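Long-range contacts in listeriolysin O (Listeria monocytogenes, PDB 4CDB), which perforates cholesterol-containing host membranes by binding to them, changing shape and inserting as an oligomeric pore: residues I27-V37 and T350-E358; K110-I118 and V220-F231. All coordinates share one frame; numbering follows the deposited sequence.

Interaction 1. Residues I27-V37 and T350-E358; sequences IQGLDYNKNNV and TTNFLKDNE. With NA (sodium ion), chain P; ACT (acetate ion), chain D.
Tyr-32 and Phe-353 form the tightly packed part of this contact. These side chains run past one another head to tail, their rings inclined at 47° with centroids 5.2 Å apart, and Tyr-32 CE2 lies over one face of the Phe-353 ring near its rim. Lys-34 CB and Val-37 CB approach its far end, while Ile-27 packs its CG2 methyl on the backbone of Lys-355. Here the turn that leaves strand 345-353 of the large antiparallel sheet meets the chain following helix 14-28, and Pro-252 of strand 252-260 lies against Ile-27 and Leu-30. A water donates to Tyr-32 OH (2.9 Å) and accepts from Lys-355 N. At the polar site, Tyr-32 OH and Asp-356 OD1 bind a sodium ion at 2.5 and 2.7 Å, and an acetate, probably from the crystallisation liquor, supplies a third oxygen. Acetate O sits over the centre of the Tyr-32 ring and accepts from Lys-355 NZ at 2.8 Å. The extended Lys-355 chain runs alongside the carbonyls of Ile-27 and Gln-28. The more open edge is looser: Lys-34 crosses Glu-358, Lys-34 CE to Glu-358 CG 3.6 Å, their charged ends not in contact.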
# COMPACT_ATOMS: atom_id res chain seq x y z
N ILE A 27 13.49 -22.61 30.50
CA ILE A 27 13.04 -21.51 29.66
C ILE A 27 13.76 -20.21 30.02
O ILE A 27 14.18 -19.45 29.15
CB ILE A 27 11.51 -21.33 29.72
CG1 ILE A 27 10.81 -22.58 29.18
CG2 ILE A 27 11.07 -20.11 28.92
CD1 ILE A 27 9.30 -22.50 29.18
N GLN A 28 13.91 -19.96 31.32
CA GLN A 28 14.62 -18.78 31.80
C GLN A 28 16.11 -18.83 31.44
O GLN A 28 16.79 -17.80 31.46
CB GLN A 28 14.44 -18.61 33.31
CG GLN A 28 13.03 -18.21 33.73
CD GLN A 28 12.83 -18.25 35.24
OE1 GLN A 28 13.74 -18.57 36.00
NE2 GLN A 28 11.62 -17.92 35.68
N GLY A 29 16.61 -20.02 31.13
CA GLY A 29 18.01 -20.18 30.77
C GLY A 29 18.27 -19.98 29.28
O GLY A 29 19.42 -19.95 28.84
N LEU A 30 17.20 -19.83 28.51
CA LEU A 30 17.31 -19.65 27.07
C LEU A 30 17.86 -18.27 26.72
O LEU A 30 17.20 -17.26 26.95
CB LEU A 30 15.96 -19.88 26.39
CG LEU A 30 15.35 -21.27 26.56
CD1 LEU A 30 14.03 -21.37 25.82
CD2 LEU A 30 16.31 -22.34 26.08
N ASP A 31 19.07 -18.24 26.17
CA ASP A 31 19.70 -16.99 25.77
C ASP A 31 19.45 -16.66 24.30
O ASP A 31 19.83 -17.43 23.41
CB ASP A 31 21.20 -17.03 26.05
CG ASP A 31 21.52 -16.87 27.53
OD1 ASP A 31 21.43 -15.73 28.03
OD2 ASP A 31 21.85 -17.89 28.18
N TYR A 32 18.81 -15.53 24.05
CA TYR A 32 18.58 -15.05 22.70
C TYR A 32 18.31 -13.55 22.72
O TYR A 32 17.89 -13.01 23.74
CB TYR A 32 17.41 -15.79 22.04
CG TYR A 32 16.10 -15.69 22.79
CD1 TYR A 32 15.76 -16.63 23.76
CD2 TYR A 32 15.20 -14.67 22.53
CE1 TYR A 32 14.57 -16.54 24.46
CE2 TYR A 32 14.00 -14.57 23.21
CZ TYR A 32 13.69 -15.51 24.18
OH TYR A 32 12.50 -15.42 24.86
N ASN A 33 18.56 -12.89 21.59
CA ASN A 33 18.21 -11.49 21.44
C ASN A 33 16.79 -11.36 20.93
O ASN A 33 16.51 -11.67 19.77
CB ASN A 33 19.19 -10.79 20.49
CG ASN A 33 19.12 -9.28 20.58
OD1 ASN A 33 18.08 -8.71 20.92
ND2 ASN A 33 20.22 -8.61 20.26
N LYS A 34 15.88 -10.91 21.80
CA LYS A 34 14.47 -10.82 21.46
C LYS A 34 14.22 -9.87 20.30
O LYS A 34 13.21 -9.96 19.60
CB LYS A 34 13.65 -10.36 22.68
CG LYS A 34 13.75 -8.87 22.97
CD LYS A 34 12.70 -8.43 23.97
CE LYS A 34 12.21 -7.02 23.66
NZ LYS A 34 13.28 -6.00 23.79
N ASN A 35 15.16 -8.95 20.08
CA ASN A 35 15.03 -7.96 19.02
C ASN A 35 15.46 -8.50 17.67
O ASN A 35 15.30 -7.82 16.65
CB ASN A 35 15.83 -6.71 19.37
CG ASN A 35 15.40 -6.08 20.69
OD1 ASN A 35 14.21 -5.84 20.91
ND2 ASN A 35 16.36 -5.82 21.56
N ASN A 36 16.00 -9.71 17.65
CA ASN A 36 16.56 -10.28 16.43
C ASN A 36 16.11 -11.71 16.13
O ASN A 36 16.64 -12.36 15.22
CB ASN A 36 18.09 -10.21 16.47
CG ASN A 36 18.61 -8.79 16.55
OD1 ASN A 36 18.02 -7.87 15.97
ND2 ASN A 36 19.71 -8.60 17.26
N VAL A 37 15.13 -12.20 16.88
CA VAL A 37 14.61 -13.55 16.68
C VAL A 37 13.68 -13.66 15.47
O VAL A 37 13.78 -14.60 14.68
CB VAL A 37 13.90 -14.07 17.96
CG1 VAL A 37 12.98 -15.23 17.63
CG2 VAL A 37 14.93 -14.48 19.00
N THR A 350 -1.09 -10.56 18.57
CA THR A 350 0.21 -10.24 19.15
C THR A 350 0.77 -11.46 19.87
O THR A 350 0.01 -12.30 20.36
CB THR A 350 0.11 -9.06 20.14
OG1 THR A 350 -0.62 -9.48 21.29
CG2 THR A 350 -0.58 -7.87 19.49
N THR A 351 2.09 -11.55 19.94
CA THR A 351 2.74 -12.67 20.62
C THR A 351 3.72 -12.20 21.68
O THR A 351 4.41 -11.19 21.51
CB THR A 351 3.47 -13.59 19.62
OG1 THR A 351 4.29 -12.79 18.76
CG2 THR A 351 2.47 -14.36 18.78
N ASN A 352 3.78 -12.94 22.79
CA ASN A 352 4.74 -12.66 23.85
C ASN A 352 5.65 -13.86 24.06
O ASN A 352 5.19 -15.00 24.05
CB ASN A 352 4.03 -12.34 25.17
CG ASN A 352 3.29 -11.01 25.13
OD1 ASN A 352 3.11 -10.42 24.07
ND2 ASN A 352 2.85 -10.55 26.29
N PHE A 353 6.95 -13.60 24.25
CA PHE A 353 7.88 -14.66 24.62
C PHE A 353 7.50 -15.20 25.99
O PHE A 353 7.14 -14.43 26.88
CB PHE A 353 9.32 -14.14 24.62
CG PHE A 353 9.86 -13.81 23.25
CD1 PHE A 353 10.24 -14.82 22.38
CD2 PHE A 353 9.99 -12.49 22.84
CE1 PHE A 353 10.74 -14.52 21.12
CE2 PHE A 353 10.48 -12.18 21.59
CZ PHE A 353 10.86 -13.20 20.73
N LEU A 354 7.58 -16.51 26.17
CA LEU A 354 7.21 -17.13 27.44
C LEU A 354 8.22 -16.82 28.54
O LEU A 354 7.89 -16.87 29.72
CB LEU A 354 7.05 -18.64 27.28
CG LEU A 354 5.65 -19.21 27.53
CD1 LEU A 354 5.67 -20.73 27.49
CD2 LEU A 354 5.09 -18.70 28.85
N LYS A 355 9.44 -16.49 28.14
CA LYS A 355 10.52 -16.29 29.11
C LYS A 355 10.28 -15.10 30.03
O LYS A 355 10.40 -15.22 31.25
CB LYS A 355 11.86 -16.14 28.39
CG LYS A 355 13.04 -15.95 29.32
CD LYS A 355 14.34 -15.88 28.53
CE LYS A 355 15.54 -15.68 29.44
NZ LYS A 355 16.82 -15.64 28.69
N ASP A 356 9.95 -13.94 29.46
CA ASP A 356 9.80 -12.73 30.25
C ASP A 356 8.51 -11.98 29.92
O ASP A 356 8.37 -10.81 30.26
CB ASP A 356 11.01 -11.81 30.04
CG ASP A 356 11.24 -11.47 28.58
OD1 ASP A 356 10.68 -12.18 27.71
OD2 ASP A 356 11.98 -10.51 28.29
N ASN A 357 7.59 -12.67 29.24
CA ASN A 357 6.33 -12.06 28.81
C ASN A 357 6.53 -10.81 27.95
O ASN A 357 5.66 -9.94 27.89
CB ASN A 357 5.43 -11.75 30.02
CG ASN A 357 4.99 -13.00 30.76
OD1 ASN A 357 4.49 -13.95 30.16
ND2 ASN A 357 5.19 -13.00 32.07
N GLU A 358 7.68 -10.73 27.29
CA GLU A 358 8.01 -9.56 26.48
C GLU A 358 7.40 -9.68 25.08
O GLU A 358 7.26 -10.77 24.54
CB GLU A 358 9.52 -9.39 26.38
CG GLU A 358 9.97 -7.94 26.29
CD GLU A 358 9.88 -7.21 27.61
OE1 GLU A 358 9.76 -7.88 28.66
OE2 GLU A 358 9.94 -5.97 27.60
NA NA P . 12.27 -13.16 25.81
C ACT D . 15.56 -12.90 26.60
O ACT D . 16.32 -13.89 26.59
OXT ACT D . 14.42 -12.95 27.12
CH3 ACT D . 16.03 -11.61 26.01
O HOH W 1 10.57 -17.48 25.47

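Interaction 2. Residues K110-I118 and V220-F231; sequences KRDSLTLSI and VNVNEPTRPSRF
Bends at chi2 and chi3 (-64° and -55°) fold the Arg-111 chain back on itself, bringing NE to Phe-231 O and NH2 over the Phe-231 ring, with the guanidinium and ring planes steeply inclined. Arg-111 NE lies 2.9 Å from Phe-231 O, which sits in the guanidinium plane. Asp-112 N reaches the same oxygen from the opposite face of the carbonyl, so two donors fix the end of the 220-231 segment. Arg-230 turns its guanidinium end-on to Ser-113: NH1 bonds to the backbone O and NH2 to OG at 3.1 Å, both acceptors tilted out of its plane. Its long salt bridge to Asp-112 rests on charge alone, whereas Asp-112 OD1 has Ser-10 OG as a partner. Asn-223 CG sits between its backbone N and carbonyl carbon, which brings OD1 close to Leu-114 CB and to Thr-115 N (2.8 Å, 172° at the hydrogen), the donor approaching from above the amide carbonyl plane; Asn-223 N returns a bond to Thr-115 O, and the side chain thus continues the strand pairing where strand 207-222 ends. Beyond it, Ser-117 and Asn-221 form an antiparallel hydrogen-bonded pair, flanked by the non-hydrogen-bonded pairs Leu-116 with Val-222 and Ile-118 with Val-220. Leu-116 CD2 lies beside Val-222 CG2 (3.7 Å), and Ile-118 crosses Val-220, with CG1 against CG2. Helix 137-152 packs on Leu-116 and Ile-118, while strand 114-118 lies between strands 207-222 and 129-132 of the large antiparallel sheet.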
# COMPACT_ATOMS: atom_id res chain seq x y z
N LYS A 110 0.03 -30.62 26.28
CA LYS A 110 -1.16 -30.42 27.10
C LYS A 110 -1.06 -29.10 27.86
O LYS A 110 0.03 -28.62 28.14
CB LYS A 110 -1.36 -31.59 28.05
CG LYS A 110 -1.93 -32.83 27.38
CD LYS A 110 -1.33 -34.10 27.98
CE LYS A 110 -2.21 -35.31 27.71
NZ LYS A 110 -1.61 -36.55 28.29
N ARG A 111 -2.22 -28.53 28.18
CA ARG A 111 -2.28 -27.18 28.71
C ARG A 111 -2.87 -27.14 30.11
O ARG A 111 -3.65 -28.01 30.49
CB ARG A 111 -3.12 -26.30 27.78
CG ARG A 111 -2.60 -26.24 26.35
CD ARG A 111 -1.24 -25.58 26.29
NE ARG A 111 -1.26 -24.26 26.91
CZ ARG A 111 -1.65 -23.15 26.28
NH1 ARG A 111 -2.04 -23.20 25.02
NH2 ARG A 111 -1.64 -21.99 26.93
N ASP A 112 -2.50 -26.11 30.87
CA ASP A 112 -3.14 -25.85 32.16
C ASP A 112 -4.25 -24.83 31.93
O ASP A 112 -4.88 -24.81 30.87
CB ASP A 112 -2.12 -25.34 33.17
CG ASP A 112 -2.52 -25.63 34.62
OD1 ASP A 112 -3.74 -25.76 34.89
OD2 ASP A 112 -1.62 -25.70 35.48
N SER A 113 -4.50 -23.98 32.92
CA SER A 113 -5.57 -23.00 32.82
C SER A 113 -5.07 -21.61 32.44
O SER A 113 -3.90 -21.28 32.64
CB SER A 113 -6.35 -22.92 34.14
OG SER A 113 -5.50 -22.48 35.19
N LEU A 114 -5.97 -20.80 31.88
CA LEU A 114 -5.69 -19.39 31.61
C LEU A 114 -6.96 -18.55 31.74
O LEU A 114 -8.07 -19.08 31.74
CB LEU A 114 -5.05 -19.21 30.22
CG LEU A 114 -5.68 -19.82 28.96
CD1 LEU A 114 -6.98 -19.14 28.55
CD2 LEU A 114 -4.68 -19.78 27.82
N THR A 115 -6.78 -17.24 31.86
CA THR A 115 -7.93 -16.33 31.92
C THR A 115 -8.01 -15.51 30.65
O THR A 115 -7.04 -14.85 30.26
CB THR A 115 -7.85 -15.38 33.14
OG1 THR A 115 -7.81 -16.15 34.35
CG2 THR A 115 -9.07 -14.47 33.17
N LEU A 116 -9.16 -15.55 30.00
CA LEU A 116 -9.41 -14.74 28.81
C LEU A 116 -10.19 -13.48 29.20
O LEU A 116 -11.03 -13.51 30.09
CB LEU A 116 -10.20 -15.52 27.77
CG LEU A 116 -9.47 -16.69 27.11
CD1 LEU A 116 -10.38 -17.40 26.12
CD2 LEU A 116 -8.19 -16.21 26.42
N SER A 117 -9.88 -12.38 28.52
CA SER A 117 -10.57 -11.12 28.76
C SER A 117 -10.91 -10.42 27.44
O SER A 117 -10.12 -10.47 26.49
CB SER A 117 -9.72 -10.20 29.64
OG SER A 117 -10.29 -8.91 29.74
N ILE A 118 -12.08 -9.79 27.38
CA ILE A 118 -12.54 -9.13 26.17
C ILE A 118 -12.71 -7.63 26.41
O ILE A 118 -13.02 -7.21 27.53
CB ILE A 118 -13.86 -9.76 25.66
CG1 ILE A 118 -14.12 -9.40 24.19
CG2 ILE A 118 -15.05 -9.37 26.55
CD1 ILE A 118 -15.20 -10.24 23.54
N VAL A 220 -9.50 -10.10 22.26
CA VAL A 220 -9.46 -11.01 23.39
C VAL A 220 -8.01 -11.27 23.78
O VAL A 220 -7.21 -11.74 22.96
CB VAL A 220 -10.16 -12.35 23.07
CG1 VAL A 220 -9.98 -13.34 24.21
CG2 VAL A 220 -11.65 -12.11 22.79
N ASN A 221 -7.67 -10.95 25.03
CA ASN A 221 -6.31 -11.15 25.52
C ASN A 221 -6.22 -12.19 26.64
O ASN A 221 -7.23 -12.59 27.22
CB ASN A 221 -5.70 -9.82 25.96
CG ASN A 221 -6.43 -9.19 27.13
OD1 ASN A 221 -7.58 -9.54 27.41
ND2 ASN A 221 -5.78 -8.26 27.81
N VAL A 222 -5.00 -12.62 26.94
CA VAL A 222 -4.75 -13.67 27.92
C VAL A 222 -3.92 -13.12 29.08
O VAL A 222 -3.11 -12.22 28.89
CB VAL A 222 -3.99 -14.85 27.27
CG1 VAL A 222 -3.95 -16.04 28.20
CG2 VAL A 222 -4.64 -15.24 25.97
N ASN A 223 -4.13 -13.67 30.27
CA ASN A 223 -3.31 -13.32 31.43
C ASN A 223 -1.83 -13.59 31.17
O ASN A 223 -1.49 -14.50 30.42
CB ASN A 223 -3.76 -14.12 32.66
CG ASN A 223 -3.46 -15.60 32.52
OD1 ASN A 223 -4.14 -16.32 31.80
ND2 ASN A 223 -2.43 -16.07 33.23
N GLU A 224 -0.96 -12.78 31.77
CA GLU A 224 0.47 -13.01 31.66
C GLU A 224 0.98 -13.77 32.89
O GLU A 224 1.05 -13.21 33.98
CB GLU A 224 1.23 -11.69 31.50
CG GLU A 224 0.91 -10.94 30.21
CD GLU A 224 1.76 -9.69 30.03
OE1 GLU A 224 2.57 -9.38 30.92
OE2 GLU A 224 1.62 -9.03 28.98
N PRO A 225 1.33 -15.05 32.70
CA PRO A 225 1.75 -15.91 33.81
C PRO A 225 3.06 -15.44 34.45
O PRO A 225 3.97 -15.00 33.74
CB PRO A 225 1.95 -17.27 33.14
CG PRO A 225 2.26 -16.94 31.71
CD PRO A 225 1.42 -15.74 31.40
N THR A 226 3.14 -15.54 35.77
CA THR A 226 4.35 -15.15 36.49
C THR A 226 5.44 -16.21 36.36
O THR A 226 6.61 -15.94 36.62
CB THR A 226 4.06 -14.92 37.99
OG1 THR A 226 3.44 -16.09 38.54
CG2 THR A 226 3.15 -13.72 38.18
N ARG A 227 5.04 -17.42 35.96
CA ARG A 227 5.98 -18.51 35.73
C ARG A 227 5.77 -19.07 34.33
O ARG A 227 4.63 -19.25 33.90
CB ARG A 227 5.80 -19.62 36.76
CG ARG A 227 6.00 -19.17 38.20
CD ARG A 227 5.66 -20.30 39.17
NE ARG A 227 6.48 -21.48 38.93
CZ ARG A 227 6.29 -22.66 39.52
NH1 ARG A 227 5.30 -22.82 40.38
NH2 ARG A 227 7.08 -23.68 39.23
N PRO A 228 6.87 -19.34 33.62
CA PRO A 228 6.81 -19.92 32.27
C PRO A 228 6.08 -21.26 32.25
O PRO A 228 5.44 -21.60 31.26
CB PRO A 228 8.29 -20.11 31.91
CG PRO A 228 9.00 -19.06 32.69
CD PRO A 228 8.25 -18.95 33.99
N SER A 229 6.18 -22.01 33.35
CA SER A 229 5.58 -23.34 33.42
C SER A 229 4.06 -23.32 33.60
O SER A 229 3.41 -24.36 33.46
CB SER A 229 6.21 -24.15 34.55
OG SER A 229 6.05 -23.50 35.80
N ARG A 230 3.49 -22.16 33.90
CA ARG A 230 2.06 -22.06 34.19
C ARG A 230 1.16 -22.48 33.03
O ARG A 230 0.05 -22.95 33.24
CB ARG A 230 1.68 -20.64 34.65
CG ARG A 230 1.44 -20.52 36.15
CD ARG A 230 0.42 -21.53 36.64
NE ARG A 230 -0.93 -20.97 36.78
CZ ARG A 230 -1.94 -21.23 35.95
NH1 ARG A 230 -1.78 -22.04 34.92
NH2 ARG A 230 -3.12 -20.67 36.16
N PHE A 231 1.64 -22.30 31.80
CA PHE A 231 0.82 -22.61 30.63
C PHE A 231 0.82 -24.09 30.27
O PHE A 231 -0.04 -24.56 29.52
CB PHE A 231 1.26 -21.77 29.42
CG PHE A 231 0.65 -20.39 29.38
CD1 PHE A 231 -0.37 -20.05 30.26
CD2 PHE A 231 1.08 -19.45 28.46
CE1 PHE A 231 -0.94 -18.79 30.23
CE2 PHE A 231 0.52 -18.19 28.43
CZ PHE A 231 -0.49 -17.85 29.31
O HOH W 2 -2.45 -22.45 29.52
O HOH W 3 1.32 -25.26 35.23
O HOH W 4 -2.04 -19.03 33.30

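In the fold
Interaction 2 is nested within the chain loop closed by interaction 1, and both reach the same antiparallel sheet, their centres about 16 Å apart. Interaction 2 is mostly buried and relies on strand pairing, apolar side chains and arginines bonded to backbone oxygens. Interaction 1 is only partly buried: a strand end meets an irregular segment through an aromatic pair, and a sodium ion and acetate join its polar groups. The two contacts touch. Asn-357 ND2 probably donates to Pro-225 O (2.9 Å), and Ile-27 and Leu-354 of interaction 1 pack on Pro-228. The 220-231 segment also meets helix 14-28, whose end enters interaction 1, through the salt bridge of Arg-227 with Asp-24.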